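PDB 6ZMQ: cytochrome C-type biogenesis protein ccmF, which acts as a membrane-bound heme lyase in cytochrome c maturation, holding heme b among its transmembrane helices and probably taking part in heme transfer. Local coordinates for residues E111-L116 with L192-F197; V280-G285 with N500-G505; R456-G461 with Q524-E529. All coordinates share one frame; numbering follows the deposited sequence.

Interaction 1: E111-L116 with L192-F197; sequences EGSILL and LMYLGF. With PTY (phosphatidylethanolamine), chain F.
The phenol ring of Tyr194 bridges helix 185-213 and helix 110-129, meeting Ser113 and Leu116 one turn apart on the latter. At the start of 192-197, Leu192 points elsewhere: its CD2 lies 4.0 Å from C27 of a phosphatidylethanolamine chain, and the side chain also packs on Phe233 and Ala236 of helix 224-247. Met193 turns to Thr306 and Thr309. Tyr194 is directed at the other helix, with CG anti to its carbonyl carbon (chi1 -68°). CD1 of Leu116 comes to the edge of the ring, in its plane, 3.6 Å from Tyr194 CD2. With CG opposite the backbone N (chi1 -174°), the side chain of Leu116 brings CD1 close to Tyr194 across the gap between the two segments, whose nearest CA atoms, those of Leu116 and Tyr194, are 8.3 Å apart. At the phenol end, Tyr194 OH lies 3.4 Å from Ser113 CB, while Tyr194 CE2 is 3.7 Å from the carbonyl O of Ser113. No hydrogen bond spans this pair of segments; Ser113 OG is instead bonded to the carbonyls of Ala109 and Leu110 in the chain just before it. This is helix-helix packing in the cytochrome c assembly region of the protein, between buried parts of two helices predicted to cross the membrane. A large aromatic residue suits the wide gap, and a small serine opposite leaves room for its para end, while Trp117 stacks on the ring. Leu195 comes next and faces lipid, its CD2 3.7 Å from C37 of the same phosphatidylethanolamine; a branched apolar residue is well matched to an acyl chain. Phe197 closes the segment; its ring meets those of Trp117 and Phe299 and packs on Thr302, Leu303 and Thr306 of helix 288-307.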
# COMPACT_ATOMS: atom_id res chain seq x y z
N GLU A 111 6.30 16.91 -8.77
CA GLU A 111 6.11 18.13 -7.98
C GLU A 111 4.67 18.29 -7.47
O GLU A 111 4.43 18.66 -6.31
CB GLU A 111 6.53 19.35 -8.80
CG GLU A 111 7.94 19.28 -9.40
CD GLU A 111 7.97 18.76 -10.83
OE1 GLU A 111 8.86 17.93 -11.14
OE2 GLU A 111 7.13 19.18 -11.65
N GLY A 112 3.68 18.01 -8.34
CA GLY A 112 2.30 18.00 -7.89
C GLY A 112 2.01 16.90 -6.89
O GLY A 112 1.19 17.08 -5.97
N SER A 113 2.68 15.75 -7.02
CA SER A 113 2.44 14.67 -6.08
C SER A 113 3.05 14.96 -4.71
O SER A 113 2.49 14.57 -3.69
CB SER A 113 2.96 13.34 -6.63
OG SER A 113 4.33 13.40 -6.96
N ILE A 114 4.18 15.68 -4.66
CA ILE A 114 4.67 16.06 -3.34
C ILE A 114 3.85 17.22 -2.78
O ILE A 114 3.79 17.38 -1.55
CB ILE A 114 6.19 16.34 -3.30
CG1 ILE A 114 6.65 17.28 -4.39
CG2 ILE A 114 6.97 15.04 -3.40
CD1 ILE A 114 7.85 18.12 -4.02
N LEU A 115 3.17 18.00 -3.63
CA LEU A 115 2.19 18.96 -3.11
C LEU A 115 0.99 18.24 -2.47
O LEU A 115 0.55 18.62 -1.38
CB LEU A 115 1.72 19.91 -4.22
CG LEU A 115 0.66 20.99 -3.92
CD1 LEU A 115 0.86 21.70 -2.57
CD2 LEU A 115 0.57 22.02 -5.04
N LEU A 116 0.46 17.20 -3.12
CA LEU A 116 -0.65 16.44 -2.53
C LEU A 116 -0.19 15.67 -1.29
O LEU A 116 -0.95 15.52 -0.32
CB LEU A 116 -1.25 15.50 -3.59
CG LEU A 116 -2.51 14.63 -3.41
CD1 LEU A 116 -2.27 13.26 -2.77
CD2 LEU A 116 -3.57 15.40 -2.61
N LEU A 192 -3.66 6.24 -2.06
CA LEU A 192 -3.79 5.12 -1.12
C LEU A 192 -2.53 4.88 -0.31
O LEU A 192 -2.59 4.43 0.84
CB LEU A 192 -4.15 3.85 -1.90
CG LEU A 192 -5.59 3.37 -1.83
CD1 LEU A 192 -5.78 2.83 -0.45
CD2 LEU A 192 -6.62 4.47 -2.08
N MET A 193 -1.36 5.15 -0.90
CA MET A 193 -0.15 5.05 -0.11
C MET A 193 0.20 6.35 0.60
O MET A 193 0.75 6.29 1.71
CB MET A 193 0.99 4.52 -0.98
CG MET A 193 0.99 3.01 -0.92
SD MET A 193 2.09 2.05 -1.95
CE MET A 193 0.84 1.00 -2.65
N TYR A 194 -0.11 7.52 0.00
CA TYR A 194 0.24 8.79 0.64
C TYR A 194 -0.53 8.98 1.94
O TYR A 194 0.08 9.25 2.99
CB TYR A 194 -0.04 9.97 -0.31
CG TYR A 194 0.86 10.07 -1.55
CD1 TYR A 194 2.02 9.31 -1.67
CD2 TYR A 194 0.52 10.93 -2.60
CE1 TYR A 194 2.82 9.39 -2.81
CE2 TYR A 194 1.31 11.02 -3.73
CZ TYR A 194 2.46 10.25 -3.83
OH TYR A 194 3.23 10.35 -4.96
N LEU A 195 -1.84 8.68 1.89
CA LEU A 195 -2.70 8.53 3.07
C LEU A 195 -2.11 7.56 4.07
O LEU A 195 -2.01 7.87 5.27
CB LEU A 195 -4.07 8.01 2.63
CG LEU A 195 -5.07 8.92 1.93
CD1 LEU A 195 -6.30 8.15 1.50
CD2 LEU A 195 -5.43 10.01 2.89
N GLY A 196 -1.64 6.40 3.57
CA GLY A 196 -1.07 5.40 4.45
C GLY A 196 0.17 5.90 5.16
O GLY A 196 0.26 5.78 6.39
N PHE A 197 1.02 6.65 4.43
CA PHE A 197 2.23 7.21 5.02
C PHE A 197 1.88 8.21 6.10
O PHE A 197 2.42 8.14 7.21
CB PHE A 197 3.11 7.87 3.95
CG PHE A 197 4.21 8.77 4.50
CD1 PHE A 197 5.42 8.24 4.91
CD2 PHE A 197 4.05 10.16 4.58
CE1 PHE A 197 6.42 9.06 5.41
CE2 PHE A 197 5.05 10.98 5.08
CZ PHE A 197 6.24 10.43 5.49
C1 PTY F . -8.25 9.30 13.09
C2 PTY F . -7.44 6.30 19.93
C3 PTY F . -8.19 7.59 19.58
O4 PTY F . -7.98 9.90 11.86
C5 PTY F . -9.76 9.43 15.12
C6 PTY F . -9.44 10.00 13.73
O7 PTY F . -10.54 9.79 12.88
C8 PTY F . -11.34 10.90 12.56
O10 PTY F . -11.69 11.66 13.40
C11 PTY F . -11.76 11.13 11.10
C12 PTY F . -12.39 12.51 10.94
C13 PTY F . -12.80 12.79 9.49
C14 PTY F . -13.86 11.80 9.03
C15 PTY F . -14.55 12.31 7.76
C16 PTY F . -15.10 11.10 7.00
C17 PTY F . -15.20 11.40 5.50
C18 PTY F . -14.16 10.64 4.65
C19 PTY F . -13.82 9.25 5.17
C20 PTY F . -13.68 8.25 4.01
C21 PTY F . -12.43 8.53 3.17
C22 PTY F . -12.34 7.50 2.04
C23 PTY F . -10.90 7.30 1.56
C24 PTY F . -10.72 7.94 0.18
C25 PTY F . -10.01 6.98 -0.78
C26 PTY F . -10.05 7.51 -2.21
C27 PTY F . -9.96 6.35 -3.20
C28 PTY F . -10.68 6.75 -4.49
C29 PTY F . -11.33 5.53 -5.13
C30 PTY F . -7.51 9.04 10.86
C31 PTY F . -7.43 9.53 9.41
O30 PTY F . -7.16 7.94 11.13
C32 PTY F . -8.75 10.07 8.86
C33 PTY F . -8.58 10.32 7.36
C34 PTY F . -9.78 9.76 6.59
C35 PTY F . -9.32 9.32 5.21
C36 PTY F . -8.89 10.55 4.41
C37 PTY F . -9.15 10.34 2.91
C38 PTY F . -8.74 11.56 2.09
C39 PTY F . -8.91 11.33 0.59
C40 PTY F . -9.38 12.62 -0.08
C41 PTY F . -9.73 12.36 -1.55
C42 PTY F . -11.20 11.96 -1.65
C43 PTY F . -11.94 13.01 -2.46
C44 PTY F . -13.17 12.35 -3.09
P1 PTY F . -8.90 9.15 17.59
O11 PTY F . -8.28 7.75 18.19
O12 PTY F . -8.25 10.31 18.31
O13 PTY F . -10.38 9.20 17.89
O14 PTY F . -8.64 9.27 15.95
N1 PTY F . -7.64 6.01 21.34

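Interaction 2: V280-G285 with N500-G505; sequences VQQTRG and NRRRVG. With HEM (protoporphyrin IX containing Fe), chain B.
Arg502 NH1 is shared by two acceptors: OE1 of Gln282, 3.0 Å away, and the heme propionate oxygen O1D. The bond to Gln282 OE1 is bent, with an N-H...O angle of 133°, and weak; the amide and guanidinium planes are 20° apart. Gln282 extends beyond CG, and this reach carries its amide to the arginine. Arg502 bends at chi3 (71°), which turns the guanidinium edge to the propionate; NE and NH1 both give weak bonds to O1D, at 3.5 Å from NE and 3.4 Å from NH1. The second propionate meets Arg503 differently: its O2A lies over one face of the guanidinium, 3.1 Å from Arg503 NH2. Arginine suits both places, since its broad cationic group can meet a carboxylate by edge or by face. Arg224, beside Arg502, and Ser506 also hydrogen-bond to the heme; the three arginines probably favour the propionates as anions. Helices 266-284 and 501-525, which carry Gln282 and Arg502, also supply the axial ligands His276 and His510, making this the propionate end of a bis-histidine heme b site.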
# COMPACT_ATOMS: atom_id res chain seq x y z
N VAL A 280 -0.39 -5.84 21.32
CA VAL A 280 0.04 -6.52 22.56
C VAL A 280 0.20 -5.52 23.68
O VAL A 280 -0.35 -5.75 24.72
CB VAL A 280 1.34 -7.30 22.38
CG1 VAL A 280 1.92 -7.70 23.70
CG2 VAL A 280 1.11 -8.51 21.53
N GLN A 281 0.92 -4.45 23.46
CA GLN A 281 1.13 -3.55 24.59
C GLN A 281 -0.16 -2.79 24.90
O GLN A 281 -0.45 -2.54 26.08
CB GLN A 281 2.33 -2.61 24.39
CG GLN A 281 2.06 -1.28 23.85
CD GLN A 281 3.31 -0.44 23.67
OE1 GLN A 281 4.22 -0.83 22.96
NE2 GLN A 281 3.34 0.73 24.29
N GLN A 282 -1.01 -2.58 23.86
CA GLN A 282 -2.38 -2.05 24.00
C GLN A 282 -3.18 -2.90 24.96
O GLN A 282 -4.00 -2.39 25.74
CB GLN A 282 -3.12 -1.98 22.66
CG GLN A 282 -2.84 -0.82 21.70
CD GLN A 282 -3.52 -1.02 20.36
OE1 GLN A 282 -4.62 -1.56 20.28
NE2 GLN A 282 -2.83 -0.64 19.29
N THR A 283 -2.95 -4.20 24.93
CA THR A 283 -3.63 -5.08 25.86
C THR A 283 -2.74 -5.59 26.99
O THR A 283 -3.26 -6.25 27.90
CB THR A 283 -4.27 -6.24 25.09
OG1 THR A 283 -3.37 -6.72 24.09
CG2 THR A 283 -5.55 -5.75 24.41
N ARG A 284 -1.41 -5.37 26.97
CA ARG A 284 -0.60 -6.05 27.99
C ARG A 284 0.61 -5.26 28.49
O ARG A 284 1.22 -5.68 29.49
CB ARG A 284 -0.11 -7.41 27.46
CG ARG A 284 0.26 -8.41 28.52
CD ARG A 284 -0.60 -9.64 28.40
NE ARG A 284 -0.54 -10.42 29.62
CZ ARG A 284 -1.62 -10.81 30.29
NH1 ARG A 284 -2.83 -10.50 29.83
NH2 ARG A 284 -1.50 -11.51 31.40
N GLY A 285 0.96 -4.14 27.87
CA GLY A 285 2.21 -3.47 28.20
C GLY A 285 3.47 -4.24 27.86
O GLY A 285 4.40 -4.26 28.66
N ASN A 500 -18.29 -7.54 19.59
CA ASN A 500 -16.85 -7.48 19.86
C ASN A 500 -16.11 -7.27 18.54
O ASN A 500 -15.53 -8.23 18.03
CB ASN A 500 -16.35 -8.76 20.53
CG ASN A 500 -15.02 -8.56 21.29
OD1 ASN A 500 -15.01 -8.39 22.51
ND2 ASN A 500 -13.90 -8.55 20.57
N ARG A 501 -16.07 -6.01 18.07
CA ARG A 501 -15.76 -5.70 16.67
C ARG A 501 -14.33 -6.07 16.29
O ARG A 501 -14.08 -6.48 15.15
CB ARG A 501 -16.01 -4.21 16.43
CG ARG A 501 -17.41 -3.91 15.97
CD ARG A 501 -17.77 -2.44 16.15
NE ARG A 501 -18.83 -2.01 15.25
CZ ARG A 501 -20.13 -2.24 15.46
NH1 ARG A 501 -21.01 -1.94 14.52
NH2 ARG A 501 -20.54 -2.84 16.57
N ARG A 502 -13.40 -5.94 17.26
CA ARG A 502 -12.00 -6.27 17.03
C ARG A 502 -11.81 -7.75 16.71
O ARG A 502 -11.19 -8.10 15.70
CB ARG A 502 -11.16 -5.89 18.25
CG ARG A 502 -11.38 -4.49 18.81
CD ARG A 502 -10.44 -4.29 19.98
NE ARG A 502 -9.05 -4.17 19.54
CZ ARG A 502 -8.05 -3.76 20.32
NH1 ARG A 502 -6.85 -3.55 19.81
NH2 ARG A 502 -8.29 -3.49 21.60
N ARG A 503 -12.40 -8.63 17.54
CA ARG A 503 -12.22 -10.07 17.36
C ARG A 503 -12.90 -10.58 16.09
O ARG A 503 -12.26 -11.29 15.31
CB ARG A 503 -12.75 -10.83 18.58
CG ARG A 503 -11.85 -10.81 19.83
CD ARG A 503 -10.68 -11.79 19.78
NE ARG A 503 -9.95 -11.89 21.06
CZ ARG A 503 -9.10 -10.98 21.54
NH1 ARG A 503 -8.60 -11.12 22.76
NH2 ARG A 503 -8.79 -9.90 20.83
N VAL A 504 -14.15 -10.18 15.81
CA VAL A 504 -14.87 -10.76 14.67
C VAL A 504 -14.35 -10.17 13.35
O VAL A 504 -14.17 -10.90 12.35
CB VAL A 504 -16.40 -10.60 14.85
CG1 VAL A 504 -16.81 -9.19 15.19
CG2 VAL A 504 -17.18 -11.14 13.64
N GLY A 505 -14.07 -8.86 13.32
CA GLY A 505 -13.45 -8.26 12.14
C GLY A 505 -12.06 -8.78 11.88
O GLY A 505 -11.67 -9.00 10.72
CHA HEM B . -5.64 -8.61 14.91
CHB HEM B . -2.80 -12.55 15.59
CHC HEM B . -1.09 -12.08 11.00
CHD HEM B . -4.30 -8.48 10.29
C1A HEM B . -4.99 -9.72 15.45
C2A HEM B . -5.17 -10.14 16.79
C3A HEM B . -4.38 -11.24 16.99
C4A HEM B . -3.70 -11.51 15.79
CMA HEM B . -4.24 -12.03 18.26
CAA HEM B . -6.07 -9.51 17.84
CBA HEM B . -7.54 -9.92 17.65
CGA HEM B . -7.73 -11.40 17.84
O1A HEM B . -8.16 -12.11 16.90
O2A HEM B . -7.46 -11.92 18.95
C1B HEM B . -2.09 -12.71 14.38
C2B HEM B . -1.02 -13.63 14.23
C3B HEM B . -0.53 -13.51 12.97
C4B HEM B . -1.32 -12.46 12.32
CMB HEM B . -0.51 -14.58 15.27
CAB HEM B . 0.57 -14.25 12.34
CBB HEM B . 1.88 -13.54 12.36
C1C HEM B . -1.87 -11.12 10.40
C2C HEM B . -1.91 -10.86 9.03
C3C HEM B . -2.82 -9.85 8.85
C4C HEM B . -3.35 -9.48 10.11
CMC HEM B . -1.12 -11.52 7.93
CAC HEM B . -3.17 -9.25 7.58
CBC HEM B . -4.39 -9.69 6.87
C1D HEM B . -4.91 -8.14 11.50
C2D HEM B . -5.82 -7.01 11.71
C3D HEM B . -6.21 -7.03 13.00
C4D HEM B . -5.52 -8.21 13.59
CMD HEM B . -6.24 -6.00 10.67
CAD HEM B . -7.14 -6.06 13.71
CBD HEM B . -6.31 -5.12 14.59
CGD HEM B . -7.10 -4.01 15.25
O1D HEM B . -7.39 -4.06 16.46
O2D HEM B . -7.45 -3.03 14.57
NA HEM B . -4.07 -10.57 14.87
NB HEM B . -2.21 -12.03 13.22
NC HEM B . -2.77 -10.31 11.03
ND HEM B . -4.79 -8.80 12.64
FE HEM B . -3.59 -10.50 12.90

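Interaction 3: R456-G461 with Q524-E529; sequences RGYTLG and QTYRLE. With LMT (dodecyl-beta-D-maltoside), chain D; LMT (dodecyl-beta-D-maltoside), chain C.
Where helix 501-525 ends and the chain turns toward strand 528-534, Tyr526 reaches across to Thr459, the N-cap residue of helix 460-484. The contact thus joins the link between helix 501-525 and strand 528-534, an outer strand of a four-stranded antiparallel sheet, to the start of a helix predicted to be transmembrane. Tyr526 OH is gripped twice by one residue. Thr459 N donates to it at 3.1 Å with a nearly straight angle of 159°, and Thr459 OG1 is hydrogen-bonded to Tyr526 OH at 3.1 Å. OG1 lies on the same side as its backbone N (chi1 -34°), which lets both groups meet the one phenol oxygen; the threonine hydroxyl makes no capping bond to its own helix. Farther back along the phenol, Tyr458 CD1 touches Tyr526 CE2 at 3.8 Å, with CE2 at the edge of the Tyr458 ring. These two side chains cross at about a right angle, while Phe522 meets the Tyr458 ring edge-to-face. Thr525 CB lies over one face of the Tyr526 ring, toward its rim, and Ala462 and Pro625 also touch that side chain. Maltoside heads of detergent flank the contact: Gly457 O accepts a bond of 3.0 Å from O2B of one, and Glu529 OE2 accepts one of 3.0 Å from O4' of another. Tyrosine suits such a place because its ring can pack on apolar neighbours while its hydroxyl binds a polar backbone. Apolar ring contacts beside polar groups bonded to detergent heads are consistent with a position at the membrane boundary, and the two bonds to Tyr526 OH would restrict movement of the phenol end.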
# COMPACT_ATOMS: atom_id res chain seq x y z
N ARG A 456 -5.00 -36.18 -4.97
CA ARG A 456 -5.23 -35.69 -6.32
C ARG A 456 -3.88 -35.32 -6.91
O ARG A 456 -2.83 -35.71 -6.40
CB ARG A 456 -6.21 -34.52 -6.33
CG ARG A 456 -7.60 -35.00 -6.06
CD ARG A 456 -8.34 -35.10 -7.37
NE ARG A 456 -9.77 -35.22 -7.19
CZ ARG A 456 -10.49 -36.20 -7.72
NH1 ARG A 456 -9.90 -37.12 -8.46
NH2 ARG A 456 -11.80 -36.25 -7.53
N GLY A 457 -3.91 -34.60 -8.03
CA GLY A 457 -2.73 -34.07 -8.69
C GLY A 457 -1.77 -33.23 -7.86
O GLY A 457 -0.59 -33.16 -8.19
N TYR A 458 -2.28 -32.61 -6.78
CA TYR A 458 -1.64 -31.45 -6.17
C TYR A 458 -0.32 -31.79 -5.49
O TYR A 458 -0.26 -32.60 -4.57
CB TYR A 458 -2.60 -30.77 -5.20
CG TYR A 458 -3.99 -30.61 -5.78
CD1 TYR A 458 -4.18 -30.00 -7.03
CD2 TYR A 458 -5.11 -31.06 -5.09
CE1 TYR A 458 -5.45 -29.86 -7.57
CE2 TYR A 458 -6.38 -30.92 -5.62
CZ TYR A 458 -6.54 -30.32 -6.85
OH TYR A 458 -7.81 -30.19 -7.36
N THR A 459 0.75 -31.14 -5.98
CA THR A 459 2.10 -31.25 -5.45
C THR A 459 2.15 -30.70 -4.02
O THR A 459 1.28 -29.93 -3.61
CB THR A 459 3.08 -30.49 -6.35
OG1 THR A 459 2.63 -30.58 -7.71
CG2 THR A 459 4.49 -31.07 -6.28
N LEU A 460 3.21 -31.10 -3.29
CA LEU A 460 3.26 -30.97 -1.83
C LEU A 460 3.23 -29.51 -1.39
O LEU A 460 2.71 -29.18 -0.31
CB LEU A 460 4.47 -31.71 -1.26
CG LEU A 460 4.45 -31.95 0.25
CD1 LEU A 460 3.39 -32.99 0.59
CD2 LEU A 460 5.80 -32.38 0.81
N GLY A 461 3.74 -28.61 -2.24
CA GLY A 461 3.42 -27.19 -2.16
C GLY A 461 1.94 -26.85 -2.18
O GLY A 461 1.44 -26.26 -1.22
N GLN A 524 0.66 -19.77 -8.34
CA GLN A 524 2.10 -19.83 -8.57
C GLN A 524 2.53 -21.20 -9.08
O GLN A 524 3.40 -21.30 -9.96
CB GLN A 524 2.85 -19.48 -7.28
CG GLN A 524 3.08 -17.99 -7.05
CD GLN A 524 3.83 -17.31 -8.19
OE1 GLN A 524 4.81 -17.85 -8.71
NE2 GLN A 524 3.37 -16.13 -8.58
N THR A 525 1.97 -22.27 -8.51
CA THR A 525 2.32 -23.61 -8.96
C THR A 525 1.77 -23.89 -10.36
O THR A 525 2.50 -24.34 -11.25
CB THR A 525 1.82 -24.66 -7.96
OG1 THR A 525 0.55 -24.26 -7.42
CG2 THR A 525 2.82 -24.86 -6.83
N TYR A 526 0.48 -23.66 -10.55
CA TYR A 526 -0.27 -24.29 -11.63
C TYR A 526 -0.62 -23.32 -12.76
O TYR A 526 -1.78 -23.10 -13.07
CB TYR A 526 -1.54 -24.91 -11.07
CG TYR A 526 -1.23 -26.17 -10.36
CD1 TYR A 526 -0.34 -27.07 -10.92
CD2 TYR A 526 -1.84 -26.49 -9.15
CE1 TYR A 526 -0.04 -28.23 -10.31
CE2 TYR A 526 -1.54 -27.67 -8.51
CZ TYR A 526 -0.63 -28.54 -9.11
OH TYR A 526 -0.27 -29.73 -8.54
N ARG A 527 0.39 -22.81 -13.44
CA ARG A 527 0.08 -21.85 -14.49
C ARG A 527 0.79 -22.21 -15.78
O ARG A 527 1.94 -22.66 -15.77
CB ARG A 527 0.37 -20.42 -14.02
CG ARG A 527 1.71 -19.80 -14.27
CD ARG A 527 1.60 -18.34 -13.88
NE ARG A 527 2.21 -17.45 -14.85
CZ ARG A 527 1.99 -16.14 -14.91
NH1 ARG A 527 2.49 -15.43 -15.91
NH2 ARG A 527 1.18 -15.57 -14.03
N LEU A 528 0.07 -22.09 -16.88
CA LEU A 528 0.62 -22.37 -18.20
C LEU A 528 0.39 -21.20 -19.14
O LEU A 528 -0.69 -20.62 -19.18
CB LEU A 528 0.04 -23.67 -18.82
CG LEU A 528 -1.42 -23.92 -19.19
CD1 LEU A 528 -1.52 -25.05 -20.19
CD2 LEU A 528 -2.16 -24.38 -17.95
N GLU A 529 1.43 -20.88 -19.91
CA GLU A 529 1.38 -19.81 -20.89
C GLU A 529 1.63 -20.43 -22.26
O GLU A 529 2.38 -21.41 -22.38
CB GLU A 529 2.40 -18.68 -20.57
CG GLU A 529 3.77 -18.70 -21.25
CD GLU A 529 4.73 -17.66 -20.69
OE1 GLU A 529 5.18 -16.79 -21.46
OE2 GLU A 529 5.03 -17.70 -19.48
C1B LMT D . 6.63 -14.58 -14.37
C2B LMT D . 7.79 -15.59 -14.63
C3B LMT D . 7.92 -16.05 -16.12
C4B LMT D . 6.79 -15.56 -17.06
C5B LMT D . 6.65 -14.05 -16.80
C6B LMT D . 5.69 -13.44 -17.81
O1B LMT D . 6.91 -13.81 -13.22
O2B LMT D . 8.95 -14.98 -14.22
O3B LMT D . 8.10 -17.40 -16.19
O4' LMT D . 7.12 -15.78 -18.38
O5B LMT D . 6.28 -13.72 -15.45
O6B LMT D . 6.17 -13.60 -19.08
C1' LMT D . 5.85 -13.76 -9.08
C2' LMT D . 7.02 -14.71 -9.51
C3' LMT D . 7.53 -14.33 -10.94
C4' LMT D . 6.38 -14.22 -11.97
C5' LMT D . 5.49 -13.10 -11.36
C6' LMT D . 4.41 -12.56 -12.25
O1' LMT D . 5.14 -14.33 -8.05
O2' LMT D . 8.06 -14.57 -8.64
O3' LMT D . 8.47 -15.22 -11.36
O5' LMT D . 4.91 -13.58 -10.15
O6' LMT D . 3.48 -13.55 -12.35
C1 LMT D . 5.46 -13.91 -6.73
C2 LMT D . 4.16 -13.95 -5.97
C3 LMT D . 4.22 -14.39 -4.53
C4 LMT D . 4.52 -13.21 -3.65
C5 LMT D . 4.54 -13.65 -2.21
C6 LMT D . 4.01 -12.63 -1.25
C7 LMT D . 2.66 -12.13 -1.68
C8 LMT D . 1.79 -11.96 -0.48
C9 LMT D . 1.11 -10.63 -0.44
C10 LMT D . 0.32 -10.54 0.83
C11 LMT D . -0.47 -9.27 0.85
C12 LMT D . -1.77 -9.45 1.55
C1B LMT C . 1.92 -36.25 -10.08
C2B LMT C . 2.07 -35.93 -8.56
C3B LMT C . 2.85 -34.62 -8.28
C4B LMT C . 4.04 -34.48 -9.24
C5B LMT C . 3.40 -34.30 -10.62
C6B LMT C . 4.49 -34.25 -11.67
O1B LMT C . 0.55 -36.50 -10.29
O2B LMT C . 0.81 -35.82 -8.05
O3B LMT C . 3.21 -34.52 -6.97
O4' LMT C . 4.79 -33.36 -8.93
O5B LMT C . 2.36 -35.25 -10.98
O6B LMT C . 5.30 -33.17 -11.41
C1' LMT C . -0.08 -39.18 -8.37
C2' LMT C . 0.62 -39.97 -9.50
C3' LMT C . 0.98 -38.97 -10.65
C4' LMT C . 0.04 -37.72 -10.83
C5' LMT C . -1.36 -37.97 -10.11
C6' LMT C . -2.46 -38.51 -11.00
O1' LMT C . -0.34 -39.95 -7.26
O2' LMT C . 1.75 -40.57 -9.01
O3' LMT C . 1.07 -39.64 -11.84
O5' LMT C . -1.35 -38.70 -8.87
O6' LMT C . -2.03 -38.42 -12.30
C1 LMT C . -0.32 -39.21 -6.05
C2 LMT C . -0.85 -40.14 -4.99
C3 LMT C . 0.13 -40.61 -3.96
C4 LMT C . -0.26 -40.08 -2.60
C5 LMT C . -0.11 -41.14 -1.55
C6 LMT C . -0.31 -40.64 -0.16
C7 LMT C . 0.99 -40.13 0.39
C8 LMT C . 1.14 -40.60 1.80
C9 LMT C . 2.48 -40.33 2.39
C10 LMT C . 2.81 -41.49 3.28
C11 LMT C . 3.85 -42.38 2.66
C12 LMT C . 4.11 -43.58 3.51

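Interaction 2 sits at the heme propionates, whereas interactions 1 and 3 lie away from the annotated heme residues. Interaction 1 is buried within the cytochrome c assembly region, its centre 30 Å from that of interaction 2 and 40 Å from that of interaction 3. Interactions 2 and 3 share helix 501-525: residues 500-505 begin it beside the heme, and 524-529 leave it beside detergent, with 38 Å between the two contact centres and about 25 Å between nearest atoms. Along the chain, interaction 1 closes before either of the others opens, while the segments of interactions 2 and 3 alternate. Interaction 2 also joins the two sequence-family regions.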